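Long-range contacts in alpha-1,3-glucanase (Paenibacillus glycanilyticus, PDB 6K0P), which hydrolyses alpha-1,3-glucan, being the catalytic domain of a glycoside hydrolase family 87 enzyme, here with the disaccharide nigerose bound: residues A[201-206]-A[230-235]; A[223-228]-A[255-260]; A[286-291]-A[307-312]. The protein carries 1 engineered substitution. All coordinates share one frame; numbering follows the deposited sequence.

In the fold
The three contacts lie along a parallel beta-helix, the architecture of the pectate-lyase-like clan, and run from near its helix-capped end inward to a sugar site. Contact 1 joins helix 196-204 to the chain leading into strand 233-236; its centre is about 12 Å from that of contact 2, and I234 CD1 meets F257 CE1 at 3.4 Å. Strand 256-259 of contact 2 lies next to strand 286-289 of contact 3 (centres about 10 Å apart), and K224 NZ crosses to D289 OD2 (2.7 Å, a salt bridge) and K286 O (2.6 Å, probable hydrogen bond). Contact 3 alone reaches glucose, through K286, V307 and W311; the centres of contacts 1 and 3 are about 21 Å apart.

Contact 1: residues A[201-206]-A[230-235]; sequences TEFRQD and RATEIV. With SO4 (sulfate ion), chain F.
R230 lays its guanidinium over one face of the F203 ring, with CZ 4.0 Å from the ring centroid: an off-centre cation-pi contact in which the two planes differ by only 31°. The methyl CG2 of T232 covers the opposite face as a CH-pi contact, 4.2 Å from the centroid, so the phenyl is clamped between a charged plate and a methyl, with the carbonyl of A231 at its edge. The same guanidinium grips the end of helix 196-204: NH2 donates to F203 O at 3.0 Å, and NH1 to R204 O at 3.1 Å with that oxygen in the guanidinium plane. A weak bond runs from NH2 to D206 O, and K209 O is a further acceptor. F203 O also receives D206 N, from the other face of its carbonyl plane.

In the second shell, T232 OG1 donates to R230 O (2.9 Å), which ties the threonine to the turn that launches the arginine. Beyond CG the R230 chain runs extended as far as NE, which carries the charge across to the helix. Elsewhere on the helix end, R204 NE and NH2 hold a sulfate, probably from the crystallisation liquor, joined by Q205 NE2. A cation meeting the carbonyls of a helix C-terminus is likely to be favoured by the partial negative charge there.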
loop_
_atom_site.group_PDB
_atom_site.type_symbol
_atom_site.label_atom_id
_atom_site.label_comp_id
_atom_site.label_asym_id
_atom_site.label_seq_id
_atom_site.Cartn_x
_atom_site.Cartn_y
_atom_site.Cartn_z
ATOM N N THR A 201 7.171 -31.218 9.621
ATOM C CA THR A 201 6.827 -32.628 9.787
ATOM C C THR A 201 7.144 -33.101 11.201
ATOM O O THR A 201 6.329 -33.776 11.842
ATOM C CB THR A 201 7.559 -33.473 8.747
ATOM O OG1 THR A 201 7.097 -33.114 7.441
ATOM C CG2 THR A 201 7.283 -34.960 8.972
ATOM N N GLU A 202 8.327 -32.741 11.709
ATOM C CA GLU A 202 8.678 -33.090 13.080
ATOM C C GLU A 202 7.696 -32.471 14.069
ATOM O O GLU A 202 7.303 -33.107 15.054
ATOM C CB GLU A 202 10.110 -32.632 13.364
ATOM C CG GLU A 202 10.648 -33.061 14.705
ATOM C CD GLU A 202 12.080 -32.608 14.925
ATOM O OE1 GLU A 202 12.825 -32.461 13.924
ATOM O OE2 GLU A 202 12.443 -32.391 16.105
ATOM N N PHE A 203 7.279 -31.228 13.819
ATOM C CA PHE A 203 6.282 -30.601 14.680
ATOM C C PHE A 203 4.959 -31.363 14.646
ATOM O O PHE A 203 4.365 -31.639 15.694
ATOM C CB PHE A 203 6.089 -29.130 14.283
ATOM C CG PHE A 203 4.705 -28.609 14.558
ATOM C CD1 PHE A 203 4.349 -28.153 15.822
ATOM C CD2 PHE A 203 3.739 -28.599 13.557
ATOM C CE1 PHE A 203 3.067 -27.687 16.084
ATOM C CE2 PHE A 203 2.456 -28.140 13.813
ATOM C CZ PHE A 203 2.118 -27.683 15.067
ATOM N N ARG A 204 4.474 -31.701 13.448
ATOM C CA ARG A 204 3.165 -32.342 13.350
ATOM C C ARG A 204 3.148 -33.671 14.089
ATOM O O ARG A 204 2.154 -34.014 14.743
ATOM C CB ARG A 204 2.756 -32.534 11.883
ATOM C CG ARG A 204 2.298 -31.261 11.162
ATOM C CD ARG A 204 1.627 -31.597 9.824
ATOM N NE ARG A 204 2.360 -32.662 9.152
ATOM C CZ ARG A 204 3.379 -32.463 8.328
ATOM N NH1 ARG A 204 3.785 -31.227 8.047
ATOM N NH2 ARG A 204 3.991 -33.502 7.773
ATOM N N GLN A 205 4.253 -34.409 14.033
ATOM C CA GLN A 205 4.308 -35.759 14.583
ATOM C C GLN A 205 4.656 -35.807 16.064
ATOM O O GLN A 205 4.749 -36.907 16.621
ATOM C CB GLN A 205 5.296 -36.611 13.777
ATOM C CG GLN A 205 4.827 -36.846 12.352
ATOM C CD GLN A 205 5.859 -37.540 11.480
ATOM O OE1 GLN A 205 6.961 -37.859 11.928
ATOM N NE2 GLN A 205 5.507 -37.768 10.222
ATOM N N ASP A 206 4.844 -34.660 16.714
ATOM C CA ASP A 206 5.191 -34.610 18.135
ATOM C C ASP A 206 4.286 -33.588 18.820
ATOM O O ASP A 206 4.504 -32.376 18.707
ATOM C CB ASP A 206 6.668 -34.290 18.334
ATOM C CG ASP A 206 7.097 -34.381 19.786
ATOM O OD1 ASP A 206 6.230 -34.372 20.682
ATOM O OD2 ASP A 206 8.316 -34.462 20.023
ATOM N N ARG A 230 -2.690 -29.259 13.037
ATOM C CA ARG A 230 -3.220 -28.456 14.130
ATOM C C ARG A 230 -2.644 -27.052 14.021
ATOM O O ARG A 230 -1.771 -26.783 13.188
ATOM C CB ARG A 230 -2.874 -29.077 15.492
ATOM C CG ARG A 230 -1.393 -29.115 15.803
ATOM C CD ARG A 230 -1.147 -29.933 17.078
ATOM N NE ARG A 230 0.234 -29.849 17.551
ATOM C CZ ARG A 230 1.213 -30.641 17.134
ATOM N NH1 ARG A 230 0.976 -31.577 16.221
ATOM N NH2 ARG A 230 2.433 -30.501 17.635
ATOM N N ALA A 231 -3.150 -26.158 14.872
ATOM C CA ALA A 231 -2.632 -24.796 14.926
ATOM C C ALA A 231 -1.123 -24.832 15.123
ATOM O O ALA A 231 -0.610 -25.577 15.963
ATOM C CB ALA A 231 -3.293 -24.032 16.076
ATOM N N THR A 232 -0.416 -24.026 14.334
ATOM C CA THR A 232 1.039 -24.061 14.237
ATOM C C THR A 232 1.577 -22.660 14.479
ATOM O O THR A 232 1.023 -21.682 13.972
ATOM C CB THR A 232 1.426 -24.463 12.808
ATOM O OG1 THR A 232 0.809 -25.717 12.476
ATOM C CG2 THR A 232 2.934 -24.576 12.637
ATOM N N GLU A 233 2.655 -22.556 15.250
ATOM C CA GLU A 233 3.385 -21.301 15.389
ATOM C C GLU A 233 4.630 -21.366 14.516
ATOM O O GLU A 233 5.383 -22.343 14.569
ATOM C CB GLU A 233 3.792 -21.081 16.843
ATOM C CG GLU A 233 2.625 -20.904 17.786
ATOM C CD GLU A 233 3.072 -20.687 19.209
ATOM O OE1 GLU A 233 4.086 -19.989 19.415
ATOM O OE2 GLU A 233 2.408 -21.222 20.124
ATOM N N ILE A 234 4.840 -20.334 13.701
ATOM C CA ILE A 234 6.061 -20.169 12.924
ATOM C C ILE A 234 6.692 -18.869 13.393
ATOM O O ILE A 234 6.091 -17.799 13.241
ATOM C CB ILE A 234 5.775 -20.156 11.416
ATOM C CG1 ILE A 234 5.114 -21.477 11.015
ATOM C CG2 ILE A 234 7.061 -19.930 10.612
ATOM C CD1 ILE A 234 4.788 -21.585 9.567
ATOM N N VAL A 235 7.870 -18.963 14.003
ATOM C CA VAL A 235 8.501 -17.842 14.694
ATOM C C VAL A 235 9.900 -17.654 14.128
ATOM O O VAL A 235 10.699 -18.597 14.120
ATOM C CB VAL A 235 8.586 -18.097 16.211
ATOM C CG1 VAL A 235 9.228 -16.916 16.908
ATOM C CG2 VAL A 235 7.193 -18.411 16.798
HETATM S S SO4 F . 1.983 -36.624 9.160
HETATM O O1 SO4 F . 1.418 -37.459 8.102
HETATM O O2 SO4 F . 1.137 -35.443 9.351
HETATM O O3 SO4 F . 2.016 -37.387 10.407
HETATM O O4 SO4 F . 3.340 -36.230 8.790
#

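Contact 2: residues A[223-228]-A[255-260]; sequences SKIFLY and VGFNIS
The F226 ring carries the N258 side chain over one face, on neighbouring coils of a parallel beta-helix: CB stands 3.8 Å from the centroid, a CH-pi contact, and the amide, turned only 23° from the ring plane, continues across the rim with CG 3.3 Å from CE2. S260 OG lies at the ring edge. N258 reaches this position because its CG is anti to the backbone N (chi1 -173°), which sets the amide beside the phenyl and pointing the same way. The second ring, F257, belongs to the opposite sheet face, where CD1 packs 3.8 Å from I225 CB and, more distantly, meets L227 CD2.

Strands 224-227 and 256-259 are parallel neighbours, their axes 4.3 Å apart at closest approach. The ladder is that of a parallel pair: I225 brackets F257 by giving its N-H to G256 O and accepting N258 N, and L227 likewise brackets I259 through N258 O and S260 N. Bridged residues point to the same face of the sheet. I225, L227, F257 and I259 form a buried apolar face that packs against I196 and L200 of helix 196-204 and against I234, whereas K224, F226 and N258 occupy the other.

Where the pair begins, K224 bends at chi2 (-75°) and folds its chain across G256. The glycine has backbone angles that would press a CB against the preceding carbonyl oxygen, and such a CB would also stand close to the ammonium. NZ also hydrogen-bonds to K286 O and forms a salt bridge with D289 of the next coil. Within this pair, it donates to F257 O at 3.1 Å, approaching from above the plane of that carbonyl.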
loop_
_atom_site.group_PDB
_atom_site.type_symbol
_atom_site.label_atom_id
_atom_site.label_comp_id
_atom_site.label_asym_id
_atom_site.label_seq_id
_atom_site.Cartn_x
_atom_site.Cartn_y
_atom_site.Cartn_z
ATOM N N SER A 223 8.489 -23.532 -2.675
ATOM C CA SER A 223 7.215 -24.217 -2.781
ATOM C C SER A 223 6.212 -23.491 -1.910
ATOM O O SER A 223 6.565 -22.608 -1.122
ATOM C CB SER A 223 7.347 -25.654 -2.297
ATOM O OG SER A 223 7.633 -25.660 -0.904
ATOM N N LYS A 224 4.953 -23.880 -2.055
ATOM C CA LYS A 224 3.932 -23.532 -1.079
ATOM C C LYS A 224 4.033 -24.503 0.090
ATOM O O LYS A 224 3.964 -25.725 -0.090
ATOM C CB LYS A 224 2.558 -23.584 -1.740
ATOM C CG LYS A 224 2.169 -22.271 -2.360
ATOM C CD LYS A 224 1.769 -21.276 -1.270
ATOM C CE LYS A 224 1.887 -19.860 -1.785
ATOM N NZ LYS A 224 1.190 -18.944 -0.853
ATOM N N ILE A 225 4.228 -23.960 1.282
ATOM C CA ILE A 225 4.427 -24.748 2.490
ATOM C C ILE A 225 3.087 -24.858 3.202
ATOM O O ILE A 225 2.519 -23.849 3.646
ATOM C CB ILE A 225 5.508 -24.115 3.377
ATOM C CG1 ILE A 225 6.858 -24.190 2.661
ATOM C CG2 ILE A 225 5.592 -24.844 4.698
ATOM C CD1 ILE A 225 7.912 -23.269 3.235
ATOM N N PHE A 226 2.574 -26.087 3.315
ATOM C CA PHE A 226 1.234 -26.309 3.838
ATOM C C PHE A 226 1.254 -26.501 5.347
ATOM O O PHE A 226 2.078 -27.258 5.885
ATOM C CB PHE A 226 0.561 -27.492 3.133
ATOM C CG PHE A 226 0.027 -27.122 1.789
ATOM C CD1 PHE A 226 0.860 -27.111 0.685
ATOM C CD2 PHE A 226 -1.288 -26.700 1.642
ATOM C CE1 PHE A 226 0.388 -26.725 -0.560
ATOM C CE2 PHE A 226 -1.771 -26.321 0.410
ATOM C CZ PHE A 226 -0.930 -26.319 -0.699
ATOM N N LEU A 227 0.351 -25.800 6.024
ATOM C CA LEU A 227 0.173 -25.919 7.462
ATOM C C LEU A 227 -1.121 -26.682 7.679
ATOM O O LEU A 227 -2.176 -26.282 7.173
ATOM C CB LEU A 227 0.105 -24.544 8.136
ATOM C CG LEU A 227 1.287 -23.604 7.872
ATOM C CD1 LEU A 227 1.227 -22.399 8.829
ATOM C CD2 LEU A 227 2.600 -24.340 8.012
ATOM N N TYR A 228 -1.024 -27.799 8.386
ATOM C CA TYR A 228 -2.162 -28.672 8.641
ATOM C C TYR A 228 -1.868 -29.441 9.923
ATOM O O TYR A 228 -0.878 -29.170 10.611
ATOM C CB TYR A 228 -2.469 -29.560 7.423
ATOM C CG TYR A 228 -1.333 -30.472 6.996
ATOM C CD1 TYR A 228 -0.254 -29.980 6.273
ATOM C CD2 TYR A 228 -1.350 -31.827 7.305
ATOM C CE1 TYR A 228 0.791 -30.814 5.879
ATOM C CE2 TYR A 228 -0.320 -32.670 6.907
ATOM C CZ TYR A 228 0.745 -32.160 6.196
ATOM O OH TYR A 228 1.771 -32.980 5.797
ATOM N N VAL A 255 5.176 -19.212 -4.045
ATOM C CA VAL A 255 5.800 -19.819 -2.880
ATOM C C VAL A 255 5.308 -19.097 -1.638
ATOM O O VAL A 255 4.743 -18.003 -1.710
ATOM C CB VAL A 255 7.344 -19.801 -2.965
ATOM C CG1 VAL A 255 7.801 -20.549 -4.216
ATOM C CG2 VAL A 255 7.864 -18.365 -2.966
ATOM N N GLY A 256 5.493 -19.739 -0.486
ATOM C CA GLY A 256 5.050 -19.151 0.760
ATOM C C GLY A 256 4.339 -20.178 1.606
ATOM O O GLY A 256 4.772 -21.331 1.659
ATOM N N PHE A 257 3.253 -19.779 2.261
ATOM C CA PHE A 257 2.493 -20.671 3.125
ATOM C C PHE A 257 1.065 -20.805 2.625
ATOM O O PHE A 257 0.511 -19.895 2.001
ATOM C CB PHE A 257 2.475 -20.166 4.574
ATOM C CG PHE A 257 3.829 -20.185 5.226
ATOM C CD1 PHE A 257 4.378 -21.367 5.690
ATOM C CD2 PHE A 257 4.567 -19.017 5.333
ATOM C CE1 PHE A 257 5.638 -21.384 6.263
ATOM C CE2 PHE A 257 5.817 -19.025 5.912
ATOM C CZ PHE A 257 6.356 -20.207 6.378
ATOM N N ASN A 258 0.473 -21.967 2.893
ATOM C CA ASN A 258 -0.934 -22.203 2.616
ATOM C C ASN A 258 -1.508 -22.902 3.840
ATOM O O ASN A 258 -1.069 -24.001 4.192
ATOM C CB ASN A 258 -1.107 -23.053 1.345
ATOM C CG ASN A 258 -2.560 -23.182 0.915
ATOM O OD1 ASN A 258 -3.452 -23.313 1.751
ATOM N ND2 ASN A 258 -2.805 -23.161 -0.398
ATOM N N ILE A 259 -2.453 -22.245 4.505
ATOM C CA ILE A 259 -2.959 -22.669 5.807
ATOM C C ILE A 259 -4.272 -23.415 5.596
ATOM O O ILE A 259 -5.291 -22.807 5.246
ATOM C CB ILE A 259 -3.150 -21.464 6.738
ATOM C CG1 ILE A 259 -1.864 -20.622 6.789
ATOM C CG2 ILE A 259 -3.566 -21.938 8.137
ATOM C CD1 ILE A 259 -1.964 -19.381 7.675
ATOM N N SER A 260 -4.246 -24.731 5.794
ATOM C CA SER A 260 -5.445 -25.552 5.714
ATOM C C SER A 260 -6.300 -25.369 6.968
ATOM O O SER A 260 -5.839 -24.872 7.996
ATOM C CB SER A 260 -5.061 -27.023 5.561
ATOM O OG SER A 260 -4.275 -27.212 4.391
#

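Contact 3: residues A[286-291]-A[307-312]; sequences KFIDGN and VCLYWG. With GLC (alpha-D-glucopyranose), chain B; GLC (alpha-D-glucopyranose), chain C.
I288 and F287 pack against L309 and Y310 where two coils of the beta-helix turn the same corner, and this is the tight part of the contact. F287 N donates to C308 O and I288 N to L309 O (3.1 Å), which keeps the corners in step. L309 CD1 meets the edge of the F287 ring at CD2 (3.8 Å) and also touches I288 CD1. The Y310 ring turns its edge to the backbone of residues 288-290, so that its hydroxyl can donate to G290 O at 2.7 Å, from above the carbonyl plane. V298, V303 and F320 help enclose this apolar side.

Past the corner the chains part, and water fills in for direct bonds. One molecule accepts from W311 N and lies within hydrogen-bonding distance of I288 O; another accepts from G290 N and is similarly close to both W311 O and N291 OD1, N291 being exposed to solvent.

The remaining side is the glucose pocket. W311 has CG anti to its N (chi1 -175°), which presents one indole face to the disaccharide: O4 of the chain B glucose, 3.4 Å from CE3, and C1 of the chain C glucose lie over it. Chain C O5 is 3.3 Å from NE1. K286 NZ stands over the same face, 5.0 Å from the five-ring centroid, a cation-pi contact. Its CE lies beside W311 CB at 3.8 Å. NZ also donates to chain B O4 (2.9 Å) and to G283 O. With a serine in place of W311, both sugar rings would probably lose their flat support and the K286 ammonium its aromatic partner. Sugar recognition here thus combines an aromatic platform with a directional bond from a lysine whose ammonium also lies over the platform.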
loop_
_atom_site.group_PDB
_atom_site.type_symbol
_atom_site.label_atom_id
_atom_site.label_comp_id
_atom_site.label_asym_id
_atom_site.label_seq_id
_atom_site.Cartn_x
_atom_site.Cartn_y
_atom_site.Cartn_z
ATOM N N LYS A 286 0.120 -15.031 -3.870
ATOM C CA LYS A 286 -0.092 -14.514 -2.525
ATOM C C LYS A 286 0.880 -15.215 -1.589
ATOM O O LYS A 286 1.001 -16.445 -1.623
ATOM C CB LYS A 286 -1.533 -14.749 -2.068
ATOM C CG LYS A 286 -2.552 -13.934 -2.848
ATOM C CD LYS A 286 -3.149 -14.712 -4.020
ATOM C CE LYS A 286 -4.259 -13.898 -4.663
ATOM N NZ LYS A 286 -4.924 -14.643 -5.777
ATOM N N PHE A 287 1.603 -14.435 -0.776
ATOM C CA PHE A 287 2.575 -15.056 0.122
ATOM C C PHE A 287 1.902 -16.057 1.054
ATOM O O PHE A 287 2.414 -17.163 1.266
ATOM C CB PHE A 287 3.348 -14.006 0.925
ATOM C CG PHE A 287 4.188 -14.598 2.030
ATOM C CD1 PHE A 287 5.197 -15.510 1.739
ATOM C CD2 PHE A 287 3.969 -14.248 3.348
ATOM C CE1 PHE A 287 5.958 -16.066 2.756
ATOM C CE2 PHE A 287 4.739 -14.790 4.373
ATOM C CZ PHE A 287 5.724 -15.702 4.076
ATOM N N ILE A 288 0.749 -15.695 1.606
ATOM C CA ILE A 288 -0.039 -16.586 2.450
ATOM C C ILE A 288 -1.363 -16.841 1.747
ATOM O O ILE A 288 -2.092 -15.894 1.418
ATOM C CB ILE A 288 -0.275 -15.995 3.849
ATOM C CG1 ILE A 288 1.042 -15.879 4.614
ATOM C CG2 ILE A 288 -1.277 -16.857 4.633
ATOM C CD1 ILE A 288 0.961 -14.946 5.822
ATOM N N ASP A 289 -1.668 -18.116 1.512
ATOM C CA ASP A 289 -3.003 -18.554 1.141
ATOM C C ASP A 289 -3.680 -19.115 2.380
ATOM O O ASP A 289 -3.050 -19.800 3.194
ATOM C CB ASP A 289 -2.933 -19.657 0.083
ATOM C CG ASP A 289 -2.291 -19.192 -1.203
ATOM O OD1 ASP A 289 -2.791 -18.223 -1.795
ATOM O OD2 ASP A 289 -1.291 -19.807 -1.615
ATOM N N GLY A 290 -4.960 -18.815 2.528
ATOM C CA GLY A 290 -5.699 -19.347 3.656
ATOM C C GLY A 290 -7.181 -19.164 3.451
ATOM O O GLY A 290 -7.826 -18.401 4.176
ATOM N N ASN A 291 -7.716 -19.834 2.437
ATOM C CA ASN A 291 -9.121 -19.655 2.099
ATOM C C ASN A 291 -9.991 -20.154 3.243
ATOM O O ASN A 291 -9.853 -21.292 3.701
ATOM C CB ASN A 291 -9.456 -20.404 0.810
ATOM C CG ASN A 291 -8.934 -19.693 -0.428
ATOM O OD1 ASN A 291 -8.688 -18.485 -0.410
ATOM N ND2 ASN A 291 -8.763 -20.443 -1.511
ATOM N N VAL A 307 2.632 -11.042 -5.393
ATOM C CA VAL A 307 1.461 -10.364 -5.937
ATOM C C VAL A 307 0.671 -9.707 -4.810
ATOM O O VAL A 307 0.338 -8.517 -4.877
ATOM C CB VAL A 307 0.619 -11.327 -6.795
ATOM C CG1 VAL A 307 -0.604 -10.599 -7.369
ATOM C CG2 VAL A 307 1.473 -11.879 -7.935
ATOM N N CYS A 308 0.425 -10.451 -3.723
ATOM C CA CYS A 308 -0.217 -9.905 -2.531
ATOM C C CYS A 308 0.414 -10.529 -1.300
ATOM O O CYS A 308 1.039 -11.593 -1.378
ATOM C CB CYS A 308 -1.711 -10.265 -2.442
ATOM S SG CYS A 308 -2.669 -9.975 -3.933
ATOM N N LEU A 309 0.193 -9.887 -0.143
ATOM C CA LEU A 309 0.422 -10.584 1.123
ATOM C C LEU A 309 -0.664 -11.622 1.365
ATOM O O LEU A 309 -0.368 -12.797 1.602
ATOM C CB LEU A 309 0.507 -9.605 2.300
ATOM C CG LEU A 309 0.472 -10.270 3.693
ATOM C CD1 LEU A 309 1.548 -11.358 3.837
ATOM C CD2 LEU A 309 0.613 -9.239 4.822
ATOM N N TYR A 310 -1.930 -11.210 1.296
ATOM C CA TYR A 310 -3.028 -12.100 1.647
ATOM C C TYR A 310 -4.303 -11.625 0.965
ATOM O O TYR A 310 -4.573 -10.418 0.904
ATOM C CB TYR A 310 -3.239 -12.150 3.165
ATOM C CG TYR A 310 -4.322 -13.122 3.561
ATOM C CD1 TYR A 310 -4.124 -14.492 3.440
ATOM C CD2 TYR A 310 -5.552 -12.673 4.021
ATOM C CE1 TYR A 310 -5.120 -15.397 3.782
ATOM C CE2 TYR A 310 -6.543 -13.570 4.380
ATOM C CZ TYR A 310 -6.326 -14.925 4.247
ATOM O OH TYR A 310 -7.331 -15.814 4.573
ATOM N N TRP A 311 -5.088 -12.591 0.475
ATOM C CA TRP A 311 -6.357 -12.349 -0.213
ATOM C C TRP A 311 -7.360 -13.290 0.443
ATOM O O TRP A 311 -7.476 -14.455 0.047
ATOM C CB TRP A 311 -6.203 -12.635 -1.698
ATOM C CG TRP A 311 -7.401 -12.304 -2.536
ATOM C CD1 TRP A 311 -8.577 -13.006 -2.614
ATOM C CD2 TRP A 311 -7.527 -11.205 -3.438
ATOM N NE1 TRP A 311 -9.431 -12.397 -3.506
ATOM C CE2 TRP A 311 -8.813 -11.288 -4.022
ATOM C CE3 TRP A 311 -6.687 -10.147 -3.798
ATOM C CZ2 TRP A 311 -9.270 -10.358 -4.955
ATOM C CZ3 TRP A 311 -7.135 -9.228 -4.728
ATOM C CH2 TRP A 311 -8.422 -9.336 -5.295
ATOM N N GLY A 312 -8.076 -12.780 1.445
ATOM C CA GLY A 312 -8.983 -13.621 2.204
ATOM C C GLY A 312 -10.267 -13.892 1.449
ATOM O O GLY A 312 -10.762 -13.055 0.699
HETATM C C1 GLC B . -7.608 -9.967 -9.722
HETATM C C2 GLC B . -8.211 -11.347 -9.550
HETATM C C3 GLC B . -7.963 -11.830 -8.139
HETATM C C4 GLC B . -6.479 -11.755 -7.804
HETATM C C5 GLC B . -5.999 -10.340 -7.980
HETATM C C6 GLC B . -4.493 -10.201 -7.819
HETATM O O1 GLC B . -8.383 -9.116 -8.948
HETATM O O2 GLC B . -9.601 -11.256 -9.878
HETATM O O3 GLC B . -8.282 -13.209 -8.099
HETATM O O4 GLC B . -6.233 -12.142 -6.476
HETATM O O5 GLC B . -6.285 -9.927 -9.279
HETATM O O6 GLC B . -3.732 -11.047 -8.634
HETATM C C1 GLC C . -9.004 -13.609 -6.874
HETATM C C2 GLC C . -9.128 -15.128 -6.832
HETATM C C3 GLC C . -10.183 -15.562 -7.845
HETATM C C4 GLC C . -11.500 -14.831 -7.591
HETATM C C5 GLC C . -11.250 -13.321 -7.562
HETATM C C6 GLC C . -12.513 -12.506 -7.277
HETATM O O2 GLC C . -7.879 -15.704 -7.161
HETATM O O3 GLC C . -10.365 -16.962 -7.800
HETATM O O4 GLC C . -12.422 -15.156 -8.610
HETATM O O5 GLC C . -10.265 -13.022 -6.588
HETATM O O6 GLC C . -13.095 -12.903 -6.051
HETATM O O HOH W 1 -4.299 -15.350 0.023
HETATM O O HOH W 2 -6.632 -17.024 1.166
HETATM O O HOH W 3 -7.323 -16.105 -2.340
#